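Local coordinates for protein HpuA (Kingella denitrificans ATCC 33394, PDB 5EC6) that probably acts as an outer-membrane lipoprotein receptor that binds haemoglobin, helping the bacterium to acquire iron from its host, at residues V288-G291 and L296-S299. Residues are numbered along the deposited sequence; the frame is centred on the assembly and turned at random.
Sequences VNFG and LNAS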
loop_
_atom_site.group_PDB
_atom_site.type_symbol
_atom_site.label_atom_id
_atom_site.label_comp_id
_atom_site.label_asym_id
_atom_site.label_seq_id
_atom_site.Cartn_x
_atom_site.Cartn_y
_atom_site.Cartn_z
ATOM N N VAL A 288 -3.446 7.996 -7.357
ATOM C CA VAL A 288 -3.255 8.915 -8.487
ATOM C C VAL A 288 -4.586 9.047 -9.180
ATOM O O VAL A 288 -5.148 8.051 -9.583
ATOM C CB VAL A 288 -2.169 8.466 -9.499
ATOM C CG1 VAL A 288 -1.933 9.584 -10.484
ATOM C CG2 VAL A 288 -0.873 8.118 -8.810
ATOM N N ASN A 289 -5.120 10.267 -9.240
ATOM C CA ASN A 289 -6.496 10.505 -9.643
ATOM C C ASN A 289 -6.523 11.428 -10.869
ATOM O O ASN A 289 -6.158 12.617 -10.759
ATOM C CB ASN A 289 -7.275 11.147 -8.511
ATOM C CG ASN A 289 -8.773 11.101 -8.731
ATOM O OD1 ASN A 289 -9.280 11.266 -9.867
ATOM N ND2 ASN A 289 -9.513 10.881 -7.627
ATOM N N PHE A 290 -6.944 10.849 -12.003
ATOM C CA PHE A 290 -6.986 11.546 -13.295
ATOM C C PHE A 290 -8.391 12.132 -13.576
ATOM O O PHE A 290 -8.623 12.734 -14.625
ATOM C CB PHE A 290 -6.589 10.558 -14.390
ATOM C CG PHE A 290 -5.178 10.075 -14.282
ATOM C CD1 PHE A 290 -4.122 10.793 -14.861
ATOM C CD2 PHE A 290 -4.877 8.942 -13.536
ATOM C CE1 PHE A 290 -2.820 10.357 -14.768
ATOM C CE2 PHE A 290 -3.569 8.517 -13.398
ATOM C CZ PHE A 290 -2.523 9.234 -14.025
ATOM N N GLY A 291 -9.307 11.980 -12.632
ATOM C CA GLY A 291 -10.697 12.392 -12.813
ATOM C C GLY A 291 -11.657 11.432 -12.180
ATOM O O GLY A 291 -11.375 10.232 -12.055
ATOM N N LEU A 296 -7.961 5.369 -15.509
ATOM C CA LEU A 296 -6.544 5.570 -15.315
ATOM C C LEU A 296 -6.196 5.621 -13.833
ATOM O O LEU A 296 -5.018 5.545 -13.483
ATOM C CB LEU A 296 -6.049 6.838 -15.995
ATOM C CG LEU A 296 -6.276 6.893 -17.502
ATOM C CD1 LEU A 296 -5.798 8.239 -18.012
ATOM C CD2 LEU A 296 -5.556 5.754 -18.214
ATOM N N ASN A 297 -7.206 5.781 -12.977
ATOM C CA ASN A 297 -6.908 6.019 -11.545
ATOM C C ASN A 297 -6.245 4.804 -10.934
ATOM O O ASN A 297 -6.527 3.644 -11.260
ATOM C CB ASN A 297 -8.164 6.385 -10.756
ATOM C CG ASN A 297 -8.756 7.724 -11.189
ATOM O OD1 ASN A 297 -8.159 8.420 -12.003
ATOM N ND2 ASN A 297 -9.855 8.129 -10.572
ATOM N N ALA A 298 -5.324 5.089 -10.019
ATOM C CA ALA A 298 -4.421 4.046 -9.464
ATOM C C ALA A 298 -4.287 4.203 -7.963
ATOM O O ALA A 298 -4.337 5.323 -7.439
ATOM C CB ALA A 298 -3.045 4.136 -10.074
ATOM N N SER A 299 -4.060 3.090 -7.290
ATOM C CA SER A 299 -3.402 3.101 -5.982
ATOM C C SER A 299 -2.032 2.469 -6.075
ATOM O O SER A 299 -1.689 1.805 -7.035
ATOM C CB SER A 299 -4.278 2.406 -4.926
ATOM O OG SER A 299 -4.517 1.046 -5.296
#
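A beta hairpin, strand 283-289 turning back into strand 298-308, closes here at its loop end, where Val-288 and Ala-298 form the last ladder step, an antiparallel hydrogen-bonded pair. Val-288 N gives to Ala-298 O at 2.8 Å, and Ala-298 N returns a bond to Val-288 O at 3.0 Å, while the two side chains lie on one face of the sheet. Beyond this pair the Asn-297 amide takes over from backbone pairing. A chi1 of -66° sets its CG beside the backbone N and turned from the carbonyl carbon, and the amide reaches across the mouth of the loop and uses both ends. OD1 accepts from Phe-290 N at 2.7 Å; that bond is nearly straight, but the donor sits above the carbonyl plane. ND2 gives to Gly-291 O at 3.0 Å, and these two bonds hold the rotation of the buried amide; a weak one from ND2 to Asn-289 OD1 adds to them. Asn-289 OD1 also takes the N-H of Gly-291 in an Asx turn where the chain leaves strand 283-289. The ring of Phe-290 has Asn-297 OD1 at its edge and Leu-296 CD1 over one face. Leu-296 O, which is hydrogen-bonded to Arg-183 NE of the neighbouring strand, lies 3.3 Å from Phe-290 CE2, and Leu-296 CB packs 3.4 Å from Phe-290 CD2.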